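PDB 3GYC: putative glycoside hydrolase from Parabacteroides distasonis ATCC 8503, which probably hydrolyses glycosidic bonds of carbohydrates, as a member of a cellulase-like family with a TIM-barrel fold, its substrate being unknown. Local coordinates for residues M206-S211 with F227-E232; N263-A268 with P316-D321; I54-Y59 with P94-F99; R29-A34 with W82-M87. One frame throughout, in Å; residues are numbered along the deposited sequence. Where two conformers were deposited one is given.

Interaction 1 (M206-S211 with F227-E232); sequences MPFLYS and FLDLYE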
loop_
_atom_site.group_PDB
_atom_site.type_symbol
_atom_site.label_atom_id
_atom_site.label_comp_id
_atom_site.label_asym_id
_atom_site.label_seq_id
_atom_site.Cartn_x
_atom_site.Cartn_y
_atom_site.Cartn_z
HETATM N N MSE A 206 1.859 10.669 15.838
HETATM C CA MSE A 206 2.097 9.848 14.634
HETATM C C MSE A 206 0.727 9.540 13.957
HETATM O O MSE A 206 -0.223 9.218 14.634
HETATM C CB MSE A 206 2.865 8.561 15.002
HETATM C CG MSE A 206 3.131 7.605 13.856
HETATM SE SE MSE A 206 4.405 8.302 12.561
HETATM C CE MSE A 206 6.097 7.898 13.493
ATOM N N PRO A 207 0.621 9.711 12.625
ATOM C CA PRO A 207 -0.620 9.337 11.952
ATOM C C PRO A 207 -0.740 7.823 11.879
ATOM O O PRO A 207 0.143 7.154 11.330
ATOM C CB PRO A 207 -0.494 9.940 10.552
ATOM C CG PRO A 207 0.641 10.867 10.611
ATOM C CD PRO A 207 1.509 10.505 11.768
ATOM N N PHE A 208 -1.810 7.291 12.448
ATOM C CA PHE A 208 -2.086 5.855 12.455
ATOM C C PHE A 208 -3.358 5.531 11.713
ATOM O O PHE A 208 -4.328 6.287 11.750
ATOM C CB PHE A 208 -2.243 5.340 13.881
ATOM C CG PHE A 208 -0.956 5.336 14.677
ATOM C CD1 PHE A 208 0.046 4.407 14.396
ATOM C CD2 PHE A 208 -0.771 6.207 15.721
ATOM C CE1 PHE A 208 1.233 4.374 15.130
ATOM C CE2 PHE A 208 0.410 6.193 16.445
ATOM C CZ PHE A 208 1.422 5.273 16.126
ATOM N N LEU A 209 -3.370 4.367 11.083
ATOM C CA LEU A 209 -4.535 3.881 10.352
ATOM C C LEU A 209 -4.436 2.380 10.128
ATOM O O LEU A 209 -3.476 1.759 10.558
ATOM C CB LEU A 209 -4.572 4.538 8.963
ATOM C CG LEU A 209 -3.517 4.031 7.964
ATOM C CD1 LEU A 209 -4.056 4.117 6.552
ATOM C CD2 LEU A 209 -2.179 4.761 8.168
ATOM N N TYR A 210 -5.460 1.825 9.470
ATOM C CA TYR A 210 -5.442 0.493 8.891
ATOM C C TYR A 210 -5.882 0.727 7.444
ATOM O O TYR A 210 -6.777 1.561 7.204
ATOM C CB TYR A 210 -6.404 -0.464 9.547
ATOM C CG TYR A 210 -6.018 -1.066 10.883
ATOM C CD1 TYR A 210 -5.972 -0.308 12.033
ATOM C CD2 TYR A 210 -5.814 -2.443 11.007
ATOM C CE1 TYR A 210 -5.688 -0.887 13.285
ATOM C CE2 TYR A 210 -5.530 -3.024 12.232
ATOM C CZ TYR A 210 -5.475 -2.251 13.366
ATOM O OH TYR A 210 -5.189 -2.828 14.569
ATOM N N SER A 211 -5.259 0.043 6.477
ATOM C CA SER A 211 -5.592 0.247 5.065
ATOM C C SER A 211 -6.637 -0.760 4.586
ATOM O O SER A 211 -6.654 -1.907 5.015
ATOM C CB SER A 211 -4.353 0.193 4.173
ATOM O OG SER A 211 -3.684 -1.051 4.217
ATOM N N PHE A 227 -11.259 7.461 14.586
ATOM C CA PHE A 227 -9.962 7.051 15.153
ATOM C C PHE A 227 -8.862 6.806 14.103
ATOM O O PHE A 227 -7.716 6.510 14.468
ATOM C CB PHE A 227 -10.130 5.786 16.031
ATOM C CG PHE A 227 -10.813 4.633 15.330
ATOM C CD1 PHE A 227 -10.113 3.797 14.496
ATOM C CD2 PHE A 227 -12.161 4.395 15.518
ATOM C CE1 PHE A 227 -10.746 2.734 13.823
ATOM C CE2 PHE A 227 -12.808 3.340 14.859
ATOM C CZ PHE A 227 -12.087 2.499 14.013
ATOM N N LEU A 228 -9.217 6.850 12.817
ATOM C CA LEU A 228 -8.235 6.747 11.734
ATOM C C LEU A 228 -7.758 8.164 11.421
ATOM O O LEU A 228 -8.572 9.073 11.290
ATOM C CB LEU A 228 -8.865 6.142 10.495
ATOM C CG LEU A 228 -9.411 4.722 10.658
ATOM C CD1 LEU A 228 -10.193 4.282 9.424
ATOM C CD2 LEU A 228 -8.295 3.751 10.986
ATOM N N ASP A 229 -6.450 8.356 11.332
ATOM C CA ASP A 229 -5.865 9.693 11.062
ATOM C C ASP A 229 -5.848 10.027 9.560
ATOM O O ASP A 229 -5.684 11.188 9.170
ATOM C CB ASP A 229 -4.439 9.765 11.622
ATOM C CG ASP A 229 -4.386 9.759 13.162
ATOM O OD1 ASP A 229 -5.354 10.289 13.795
ATOM O OD2 ASP A 229 -3.367 9.260 13.771
ATOM N N LEU A 230 -5.922 8.982 8.737
ATOM C CA LEU A 230 -5.944 9.071 7.285
ATOM C C LEU A 230 -6.559 7.798 6.708
ATOM O O LEU A 230 -6.726 6.807 7.417
ATOM C CB LEU A 230 -4.542 9.245 6.706
ATOM C CG LEU A 230 -3.487 8.196 6.997
ATOM C CD1 LEU A 230 -2.621 7.840 5.770
ATOM C CD2 LEU A 230 -2.599 8.604 8.190
ATOM N N TYR A 231 -6.890 7.807 5.428
ATOM C CA TYR A 231 -7.393 6.614 4.808
ATOM C C TYR A 231 -6.389 6.248 3.706
ATOM O O TYR A 231 -5.959 7.122 2.923
ATOM C CB TYR A 231 -8.806 6.763 4.176
ATOM C CG TYR A 231 -9.895 7.388 5.003
ATOM C CD1 TYR A 231 -9.914 7.298 6.393
ATOM C CD2 TYR A 231 -10.973 8.028 4.376
ATOM C CE1 TYR A 231 -10.938 7.888 7.128
ATOM C CE2 TYR A 231 -12.008 8.583 5.102
ATOM C CZ TYR A 231 -11.993 8.495 6.468
ATOM O OH TYR A 231 -13.003 9.069 7.162
ATOM N N GLU A 232 -5.989 4.976 3.677
ATOM C CA GLU A 232 -5.117 4.450 2.626
ATOM C C GLU A 232 -6.032 3.474 1.903
ATOM O O GLU A 232 -6.277 2.407 2.413
ATOM C CB GLU A 232 -3.850 3.803 3.207
ATOM C CG GLU A 232 -2.624 3.783 2.233
ATOM C CD GLU A 232 -2.491 2.551 1.342
ATOM O OE1 GLU A 232 -2.352 1.435 1.889
ATOM O OE2 GLU A 232 -2.438 2.685 0.097
HETATM O O HOH W 1 -7.992 3.473 5.170
#
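L209 sends its isobutyl group across to L230 and E232: CD2 lies 3.9 Å from L230 CG, and CD1 rests 3.4 Å from E232 CB. In L209, CG sits between the backbone N and the carbonyl carbon (chi1 73°), which points both methyls at these partners. L230 CD2 also presses on P207 CB at 3.4 Å, a tight carbon pair, while L228 CD2 covers the L209 backbone. Further out, D229 and F208 pair in both directions. F208 N donates to D229 OD2 over 2.8 Å, on the anti side of the carboxylate and 20° out of its plane, and D229 N returns a bond to F208 O at 3.0 Å. Between Y210 and E232 a water accepts from E232 N and donates to Y210 O, consistent with closure of a TIM barrel between its fifth and sixth strands. Salt bridges from R200 to OD2 and from K388 to OD1 probably stabilise the negative charge of D229 in this buried place, so that one aspartate ties backbone, helix 186-200 and the C-terminal helix 384-390 together.

Interaction 2 (N263-A268 with P316-D321); sequences NVVKNA and PLLKWD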
loop_
_atom_site.group_PDB
_atom_site.type_symbol
_atom_site.label_atom_id
_atom_site.label_comp_id
_atom_site.label_asym_id
_atom_site.label_seq_id
_atom_site.Cartn_x
_atom_site.Cartn_y
_atom_site.Cartn_z
ATOM N N ASN A 263 -5.456 -16.289 -19.134
ATOM C CA ASN A 263 -6.682 -15.556 -19.504
ATOM C C ASN A 263 -6.388 -14.054 -19.612
ATOM O O ASN A 263 -6.981 -13.387 -20.419
ATOM C CB ASN A 263 -7.780 -15.790 -18.480
ATOM C CG ASN A 263 -8.359 -17.155 -18.574
ATOM O OD1 ASN A 263 -8.172 -17.825 -19.560
ATOM N ND2 ASN A 263 -9.058 -17.579 -17.557
ATOM N N VAL A 264 -5.482 -13.533 -18.792
ATOM C CA VAL A 264 -5.121 -12.101 -18.873
ATOM C C VAL A 264 -4.480 -11.843 -20.254
ATOM O O VAL A 264 -4.847 -10.881 -20.967
ATOM C CB VAL A 264 -4.202 -11.653 -17.702
ATOM C CG1 VAL A 264 -3.743 -10.187 -17.877
ATOM C CG2 VAL A 264 -4.933 -11.809 -16.382
ATOM N N VAL A 265 -3.569 -12.729 -20.661
ATOM C CA VAL A 265 -2.907 -12.617 -21.963
ATOM C C VAL A 265 -3.921 -12.638 -23.112
ATOM O O VAL A 265 -3.879 -11.787 -24.022
ATOM C CB VAL A 265 -1.819 -13.732 -22.176
ATOM C CG1 VAL A 265 -1.381 -13.809 -23.658
ATOM C CG2 VAL A 265 -0.598 -13.514 -21.220
ATOM N N LYS A 266 -4.863 -13.576 -23.039
ATOM C CA LYS A 266 -5.831 -13.773 -24.102
ATOM C C LYS A 266 -6.878 -12.661 -24.213
ATOM O O LYS A 266 -7.194 -12.237 -25.325
ATOM C CB LYS A 266 -6.544 -15.113 -23.917
ATOM C CG LYS A 266 -7.493 -15.525 -25.063
ATOM N N ASN A 267 -7.368 -12.198 -23.069
ATOM C CA ASN A 267 -8.505 -11.292 -22.991
ATOM C C ASN A 267 -8.424 -9.910 -22.394
ATOM O O ASN A 267 -9.253 -9.089 -22.716
ATOM C CB ASN A 267 -9.561 -12.001 -22.151
ATOM C CG ASN A 267 -9.878 -13.341 -22.678
ATOM O OD1 ASN A 267 -9.841 -13.554 -23.893
ATOM N ND2 ASN A 267 -10.146 -14.284 -21.784
ATOM N N ALA A 268 -7.483 -9.638 -21.499
ATOM C CA ALA A 268 -7.495 -8.362 -20.782
ATOM C C ALA A 268 -7.485 -7.140 -21.701
ATOM O O ALA A 268 -8.377 -6.273 -21.612
ATOM C CB ALA A 268 -6.352 -8.305 -19.754
ATOM N N PRO A 316 5.743 -12.562 -21.632
ATOM C CA PRO A 316 5.443 -12.564 -23.039
ATOM C C PRO A 316 3.960 -12.235 -23.307
ATOM O O PRO A 316 3.048 -12.764 -22.664
ATOM C CB PRO A 316 5.723 -14.035 -23.470
ATOM C CG PRO A 316 5.578 -14.819 -22.227
ATOM C CD PRO A 316 6.213 -13.893 -21.188
ATOM N N LEU A 317 3.760 -11.364 -24.278
ATOM C CA LEU A 317 2.444 -10.977 -24.752
ATOM C C LEU A 317 1.642 -10.106 -23.767
ATOM O O LEU A 317 0.474 -9.810 -24.028
ATOM C CB LEU A 317 1.660 -12.203 -25.224
ATOM C CG LEU A 317 2.271 -13.116 -26.309
ATOM C CD1 LEU A 317 1.374 -14.333 -26.483
ATOM C CD2 LEU A 317 2.443 -12.419 -27.661
ATOM N N LEU A 318 2.245 -9.665 -22.667
ATOM C CA LEU A 318 1.571 -8.670 -21.831
ATOM C C LEU A 318 2.139 -7.268 -22.160
ATOM O O LEU A 318 3.304 -6.948 -21.884
ATOM C CB LEU A 318 1.618 -8.962 -20.316
ATOM C CG LEU A 318 0.796 -10.166 -19.788
ATOM C CD1 LEU A 318 0.863 -10.273 -18.230
ATOM C CD2 LEU A 318 -0.664 -10.108 -20.237
ATOM N N LYS A 319 1.295 -6.424 -22.712
ATOM C CA LYS A 319 1.685 -5.034 -23.035
ATOM C C LYS A 319 1.338 -4.121 -21.871
ATOM O O LYS A 319 0.318 -4.296 -21.206
ATOM C CB LYS A 319 0.991 -4.537 -24.321
ATOM C CG LYS A 319 1.363 -5.300 -25.595
ATOM C CD LYS A 319 0.421 -4.960 -26.755
ATOM N N TRP A 320 2.204 -3.148 -21.623
ATOM C CA TRP A 320 2.005 -2.211 -20.531
ATOM C C TRP A 320 1.326 -0.945 -20.951
ATOM O O TRP A 320 0.875 -0.199 -20.086
ATOM C CB TRP A 320 3.350 -1.828 -19.900
ATOM C CG TRP A 320 3.971 -2.919 -19.089
ATOM C CD1 TRP A 320 4.810 -3.884 -19.539
ATOM C CD2 TRP A 320 3.799 -3.160 -17.687
ATOM N NE1 TRP A 320 5.197 -4.690 -18.501
ATOM C CE2 TRP A 320 4.563 -4.288 -17.362
ATOM C CE3 TRP A 320 3.060 -2.541 -16.686
ATOM C CZ2 TRP A 320 4.643 -4.792 -16.055
ATOM C CZ3 TRP A 320 3.149 -3.032 -15.367
ATOM C CH2 TRP A 320 3.903 -4.169 -15.084
ATOM N N ASP A 321 1.252 -0.666 -22.251
ATOM C CA ASP A 321 0.705 0.620 -22.672
ATOM C C ASP A 321 -0.688 0.987 -22.178
ATOM O O ASP A 321 -0.881 2.074 -21.612
ATOM C CB ASP A 321 0.874 0.880 -24.185
ATOM C CG ASP A 321 0.132 -0.112 -25.093
ATOM O OD1 ASP A 321 -0.586 -1.047 -24.652
ATOM O OD2 ASP A 321 0.295 0.085 -26.312
#
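Helix 259-273 is met here by the long loop that leaves barrel strand 301-303 and leads into helix 321-337; the side-chain contacts are apolar, and no hydrogen bond joins the two segments. V265 carries most of it by parting its two methyls between consecutive leucines. Its CG2 lies 3.5 Å from CD2 of L318, whereas its CG1 comes to 3.8 Å from CB of L317 and also touches that residue's CD1. V264, one step earlier on the helix, adds CG1 at 3.9 Å from the same L318 CD2, so this one methyl meets both valines. The L318 side chain crosses each valine at about a right angle; with CG anti to the carbonyl carbon (chi1 -69°) it reaches in to the helix. Both elements follow barrel strands, the helix after 231-232 and the loop after 301-303, so the contact joins two successive strand-to-helix connections; its centre lies about 24 Å from the centre of the chain. A wider pi-type turn spans 264-268 in the helix, just where the valines begin. Y312, a loop residue, touches both V264 and L318, and Y251 also lies against V264. L317 is exposed, whereas V264 and L318 are buried.

Interaction 3 (I54-Y59 with P94-F99); sequences IRIDAY and PNLNLF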
loop_
_atom_site.group_PDB
_atom_site.type_symbol
_atom_site.label_atom_id
_atom_site.label_comp_id
_atom_site.label_asym_id
_atom_site.label_seq_id
_atom_site.Cartn_x
_atom_site.Cartn_y
_atom_site.Cartn_z
ATOM N N ILE A 54 7.819 6.085 -0.038
ATOM C CA ILE A 54 7.717 4.649 -0.267
ATOM C C ILE A 54 6.901 4.050 0.874
ATOM O O ILE A 54 7.021 4.477 2.008
ATOM C CB ILE A 54 9.120 3.988 -0.260
ATOM C CG1 ILE A 54 10.078 4.713 -1.217
ATOM C CG2 ILE A 54 9.048 2.546 -0.614
ATOM C CD1 ILE A 54 11.604 4.269 -1.091
ATOM N N ARG A 55 6.046 3.101 0.551
ATOM C CA ARG A 55 5.293 2.334 1.537
ATOM C C ARG A 55 5.953 0.947 1.624
ATOM O O ARG A 55 6.094 0.261 0.616
ATOM C CB ARG A 55 3.844 2.220 1.091
ATOM C CG ARG A 55 3.025 1.297 1.923
ATOM C CD ARG A 55 1.742 1.045 1.329
ATOM N NE ARG A 55 0.968 0.094 2.092
ATOM C CZ ARG A 55 0.177 -0.833 1.562
ATOM N NH1 ARG A 55 0.099 -0.989 0.232
ATOM N NH2 ARG A 55 -0.473 -1.669 2.356
ATOM N N ILE A 56 6.419 0.537 2.809
ATOM C CA ILE A 56 7.076 -0.730 2.899
ATOM C C ILE A 56 6.508 -1.564 4.044
ATOM O O ILE A 56 5.877 -1.061 4.980
ATOM C CB ILE A 56 8.599 -0.623 3.109
ATOM C CG1 ILE A 56 8.964 0.094 4.431
ATOM C CG2 ILE A 56 9.293 0.035 1.972
ATOM C CD1 ILE A 56 10.451 0.072 4.752
ATOM N N ASP A 57 6.780 -2.838 3.939
ATOM C CA ASP A 57 6.478 -3.754 5.037
ATOM C C ASP A 57 7.619 -3.640 6.059
ATOM O O ASP A 57 8.811 -3.785 5.701
ATOM C CB ASP A 57 6.358 -5.177 4.520
ATOM C CG ASP A 57 5.746 -6.117 5.566
ATOM O OD1 ASP A 57 5.896 -5.868 6.782
ATOM O OD2 ASP A 57 5.031 -7.047 5.157
ATOM N N ALA A 58 7.256 -3.386 7.324
ATOM C CA ALA A 58 8.218 -3.226 8.437
ATOM C C ALA A 58 8.492 -4.577 9.158
ATOM O O ALA A 58 9.362 -4.623 10.040
ATOM C CB ALA A 58 7.674 -2.231 9.452
ATOM N N TYR A 59 7.728 -5.630 8.803
ATOM C CA TYR A 59 7.853 -6.970 9.447
ATOM C C TYR A 59 7.907 -6.822 10.980
ATOM O O TYR A 59 8.819 -7.370 11.640
ATOM C CB TYR A 59 9.117 -7.668 8.984
ATOM C CG TYR A 59 9.264 -7.980 7.508
ATOM C CD1 TYR A 59 9.726 -7.036 6.611
ATOM C CD2 TYR A 59 9.025 -9.275 7.022
ATOM C CE1 TYR A 59 9.908 -7.351 5.257
ATOM C CE2 TYR A 59 9.187 -9.593 5.676
ATOM C CZ TYR A 59 9.647 -8.637 4.798
ATOM O OH TYR A 59 9.835 -8.950 3.462
ATOM N N PRO A 94 19.709 -5.122 11.136
ATOM C CA PRO A 94 19.633 -3.664 10.853
ATOM C C PRO A 94 19.214 -3.241 9.436
ATOM O O PRO A 94 19.238 -2.049 9.129
ATOM C CB PRO A 94 21.071 -3.187 11.157
ATOM C CG PRO A 94 21.929 -4.390 10.787
ATOM C CD PRO A 94 21.112 -5.597 11.232
ATOM N N ASN A 95 18.881 -4.188 8.570
ATOM C CA ASN A 95 18.437 -3.880 7.182
ATOM C C ASN A 95 17.358 -2.809 7.089
ATOM O O ASN A 95 17.476 -1.909 6.241
ATOM C CB ASN A 95 17.997 -5.123 6.419
ATOM C CG ASN A 95 19.157 -5.870 5.814
ATOM O OD1 ASN A 95 20.233 -5.309 5.688
ATOM N ND2 ASN A 95 18.943 -7.176 5.430
ATOM N N LEU A 96 16.372 -2.830 7.984
ATOM C CA LEU A 96 15.318 -1.824 7.941
ATOM C C LEU A 96 15.895 -0.451 8.225
ATOM O O LEU A 96 15.665 0.504 7.468
ATOM C CB LEU A 96 14.161 -2.164 8.885
ATOM C CG LEU A 96 13.061 -1.122 9.018
ATOM C CD1 LEU A 96 12.368 -0.824 7.624
ATOM C CD2 LEU A 96 12.044 -1.500 10.103
ATOM N N ASN A 97 16.665 -0.344 9.302
ATOM C CA ASN A 97 17.251 0.954 9.631
ATOM C C ASN A 97 18.242 1.436 8.560
ATOM O O ASN A 97 18.364 2.670 8.328
ATOM C CB ASN A 97 17.820 0.958 11.038
ATOM C CG ASN A 97 16.724 1.023 12.122
ATOM O OD1 ASN A 97 15.516 0.913 11.855
ATOM N ND2 ASN A 97 17.148 1.224 13.334
ATOM N N LEU A 98 18.944 0.485 7.925
ATOM C CA LEU A 98 19.855 0.823 6.808
ATOM C C LEU A 98 19.060 1.404 5.660
ATOM O O LEU A 98 19.419 2.434 5.136
ATOM C CB LEU A 98 20.731 -0.361 6.345
ATOM C CG LEU A 98 21.911 -0.720 7.266
ATOM C CD1 LEU A 98 22.553 -2.132 6.954
ATOM C CD2 LEU A 98 22.989 0.357 7.292
ATOM N N PHE A 99 17.992 0.714 5.264
ATOM C CA PHE A 99 17.114 1.176 4.215
ATOM C C PHE A 99 16.504 2.553 4.535
ATOM O O PHE A 99 16.490 3.454 3.655
ATOM C CB PHE A 99 16.016 0.142 3.951
ATOM C CG PHE A 99 15.099 0.523 2.812
ATOM C CD1 PHE A 99 15.527 0.341 1.498
ATOM C CD2 PHE A 99 13.886 1.137 3.045
ATOM C CE1 PHE A 99 14.725 0.714 0.442
ATOM C CE2 PHE A 99 13.086 1.487 1.992
ATOM C CZ PHE A 99 13.533 1.295 0.682
#
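I56 reaches F99 and L96 with CG1 set between its backbone N and carbonyl carbon (chi1 62°), a less usual setting for isoleucine on a strand. From there CD1 extends outward to meet L96 CD1 at 3.6 Å and F99 CD2 at 4.0 Å, and CG2 approaches F99 CE2 at 4.1 Å. I54, two residues earlier and on the same side of the strand, brings its own CD1 to 4.0 Å from F99 CZ. The phenyl ring thus receives both isoleucines at an oblique slant. F99 has CG anti to its backbone N (chi1 -177°), which carries the ring toward the strand, and W39 meets that ring edge-to-face. L96 spreads its other methyl, CD2, toward the end of the strand, 4.1 Å from A58 O. The axes of strand 54-57 and helix 95-99 run nearly antiparallel, at 175°, and lie 11.5 Å apart, as where a TIM-barrel strand is covered by an outer helix. R55 points into the barrel, where it forms a salt bridge with E305, while D57 at the strand end bonds S114 and W115. D57 OD1 also accepts from Y59 N in an Asx turn. With no hydrogen bond between the two segments, the direct contact is hydrocarbon packing, while the R55 and D57 side chains bond elsewhere.

Interaction 4 (R29-A34 with W82-M87); sequences RRWPGA and WGSPDM. With EDO (1,2-ethanediol), chain D.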
loop_
_atom_site.group_PDB
_atom_site.type_symbol
_atom_site.label_atom_id
_atom_site.label_comp_id
_atom_site.label_asym_id
_atom_site.label_seq_id
_atom_site.Cartn_x
_atom_site.Cartn_y
_atom_site.Cartn_z
ATOM N N ARG A 29 13.552 -9.274 -2.380
ATOM C CA ARG A 29 13.966 -9.429 -3.786
ATOM C C ARG A 29 15.350 -8.992 -4.005
ATOM O O ARG A 29 15.636 -7.960 -4.659
ATOM C CB ARG A 29 12.976 -8.711 -4.694
ATOM C CG ARG A 29 11.626 -9.364 -4.732
ATOM C CD ARG A 29 10.774 -8.844 -5.931
ATOM N NE ARG A 29 11.319 -9.257 -7.225
ATOM C CZ ARG A 29 11.006 -10.362 -7.893
ATOM N NH1 ARG A 29 10.230 -11.296 -7.385
ATOM N NH2 ARG A 29 11.610 -10.613 -9.041
ATOM N N ARG A 30 16.250 -9.758 -3.375
ATOM C CA ARG A 30 17.659 -9.403 -3.393
ATOM C C ARG A 30 18.586 -10.554 -3.813
ATOM O O ARG A 30 19.776 -10.523 -3.562
ATOM C CB ARG A 30 18.035 -8.788 -2.054
ATOM C CG ARG A 30 17.057 -7.708 -1.601
ATOM C CD ARG A 30 17.571 -7.039 -0.359
ATOM N NE ARG A 30 18.619 -6.048 -0.634
ATOM C CZ ARG A 30 19.554 -5.658 0.221
ATOM N NH1 ARG A 30 19.707 -6.251 1.393
ATOM N NH2 ARG A 30 20.368 -4.679 -0.104
ATOM N N TRP A 31 18.019 -11.537 -4.508
ATOM C CA TRP A 31 18.782 -12.577 -5.188
ATOM C C TRP A 31 19.153 -11.945 -6.531
ATOM O O TRP A 31 18.613 -10.916 -6.869
ATOM C CB TRP A 31 17.948 -13.861 -5.391
ATOM C CG TRP A 31 16.736 -13.752 -6.216
ATOM C CD1 TRP A 31 16.666 -13.877 -7.565
ATOM C CD2 TRP A 31 15.408 -13.516 -5.769
ATOM N NE1 TRP A 31 15.403 -13.707 -7.986
ATOM C CE2 TRP A 31 14.596 -13.491 -6.913
ATOM C CE3 TRP A 31 14.830 -13.258 -4.522
ATOM C CZ2 TRP A 31 13.245 -13.266 -6.864
ATOM C CZ3 TRP A 31 13.453 -13.040 -4.463
ATOM C CH2 TRP A 31 12.680 -13.050 -5.616
ATOM N N PRO A 32 20.062 -12.564 -7.300
ATOM C CA PRO A 32 20.557 -11.959 -8.545
ATOM C C PRO A 32 19.475 -11.559 -9.496
ATOM O O PRO A 32 18.642 -12.385 -9.859
ATOM C CB PRO A 32 21.469 -13.044 -9.122
ATOM C CG PRO A 32 21.966 -13.744 -7.891
ATOM C CD PRO A 32 20.788 -13.807 -6.996
ATOM N N GLY A 33 19.505 -10.278 -9.876
ATOM C CA GLY A 33 18.554 -9.712 -10.802
ATOM C C GLY A 33 17.147 -9.505 -10.284
ATOM O O GLY A 33 16.271 -9.082 -11.026
ATOM N N ALA A 34 16.933 -9.689 -8.992
ATOM C CA ALA A 34 15.557 -9.647 -8.434
ATOM C C ALA A 34 14.984 -8.216 -8.353
ATOM O O ALA A 34 13.788 -8.015 -8.282
ATOM C CB ALA A 34 15.507 -10.351 -7.083
ATOM N N TRP A 82 5.930 -9.554 -6.778
ATOM C CA TRP A 82 6.160 -8.871 -5.526
ATOM C C TRP A 82 6.747 -9.940 -4.616
ATOM O O TRP A 82 6.260 -11.071 -4.559
ATOM C CB TRP A 82 4.908 -8.330 -4.893
ATOM C CG TRP A 82 4.257 -7.310 -5.692
ATOM C CD1 TRP A 82 4.699 -6.039 -5.930
ATOM C CD2 TRP A 82 3.028 -7.459 -6.404
ATOM N NE1 TRP A 82 3.804 -5.384 -6.750
ATOM C CE2 TRP A 82 2.776 -6.235 -7.053
ATOM C CE3 TRP A 82 2.099 -8.505 -6.545
ATOM C CZ2 TRP A 82 1.627 -6.012 -7.799
ATOM C CZ3 TRP A 82 0.962 -8.280 -7.310
ATOM C CH2 TRP A 82 0.739 -7.049 -7.924
ATOM N N GLY A 83 7.784 -9.580 -3.901
ATOM C CA GLY A 83 8.391 -10.528 -2.983
ATOM C C GLY A 83 8.932 -11.812 -3.590
ATOM O O GLY A 83 9.349 -11.855 -4.737
ATOM N N SER A 84 8.846 -12.905 -2.826
ATOM C CA SER A 84 9.488 -14.160 -3.180
ATOM C C SER A 84 8.563 -15.217 -3.781
ATOM O O SER A 84 7.527 -15.522 -3.190
ATOM C CB SER A 84 10.124 -14.772 -1.880
ATOM O OG SER A 84 11.003 -13.871 -1.244
ATOM N N PRO A 85 8.974 -15.855 -4.893
ATOM C CA PRO A 85 8.168 -16.877 -5.532
ATOM C C PRO A 85 8.410 -18.255 -4.947
ATOM O O PRO A 85 7.881 -19.223 -5.463
ATOM C CB PRO A 85 8.676 -16.864 -6.980
ATOM C CG PRO A 85 10.166 -16.569 -6.822
ATOM C CD PRO A 85 10.179 -15.541 -5.690
ATOM N N ASP A 86 9.226 -18.323 -3.894
ATOM C CA ASP A 86 9.566 -19.602 -3.258
ATOM C C ASP A 86 10.120 -19.239 -1.863
ATOM O O ASP A 86 10.113 -18.075 -1.479
ATOM C CB ASP A 86 10.591 -20.365 -4.127
ATOM C CG ASP A 86 10.556 -21.889 -3.921
ATOM O OD1 ASP A 86 10.116 -22.390 -2.851
ATOM O OD2 ASP A 86 11.036 -22.604 -4.833
HETATM N N MSE A 87 10.584 -20.229 -1.110
HETATM C CA MSE A 87 11.105 -19.953 0.230
HETATM C C MSE A 87 12.277 -18.979 0.136
HETATM O O MSE A 87 13.025 -18.938 -0.868
HETATM C CB MSE A 87 11.508 -21.228 0.944
HETATM C CG MSE A 87 10.377 -22.242 0.986
HETATM SE SE MSE A 87 10.556 -23.483 2.445
HETATM C CE MSE A 87 12.444 -23.998 2.203
HETATM C C1 EDO D . 11.494 -14.363 -10.485
HETATM O O1 EDO D . 11.935 -12.999 -10.618
HETATM C C2 EDO D . 10.038 -14.391 -10.118
HETATM O O2 EDO D . 9.669 -13.415 -9.126
#
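Beyond CB, R29 runs along G83, its CG 3.4 Å and its CD 3.5 Å from G83 O. The bend at chi3 (67°) turns the guanidinium so that its edge meets that carbonyl oxygen. NE then turns to A34 O at 3.0 Å, an oxygen that also takes a weak bond from NH2. At the tip, NH1 donates to G83 O over 2.8 Å, nearly in line with the carbonyl, and to O2 of a bound ethanediol, while NH2 holds the other hydroxyl, O1, at 2.9 Å. Here two loops of the barrel meet, one following helix 25-28 and the other joining strands 71-73 and 88-90; the first makes a type II beta turn from W31 to A34. W31 CZ2 lies 3.5 Å above the plane of the R29 guanidinium, on one face and offset toward its rim, and W31 CH2 packs against P85 CD at 3.5 Å. Over the centre of the indole sits A34 CB. The diol, probably from the crystallisation liquor, is also bound by D81 OD1.

Overall arrangement
From the N terminus, the chain first passes 29-34, the loop after helix 25-28, then strand segment 54-59; 82-87 returns to close interaction 4 across 47 intervening residues, and 94-99 closes interaction 3. These two therefore cross along the chain, and they touch in space where N95 packs near R30. Interaction 1 follows in series, joining the fifth and sixth strands of the barrel, and reaches interaction 3 through the salt bridge of E232 with R55, inside the barrel. Interaction 2 comes last, fastening the loop 316-321 to helix 259-273 at the periphery; its centre lies about 35 Å from that of interaction 1, on the opposite side of the chain's centre.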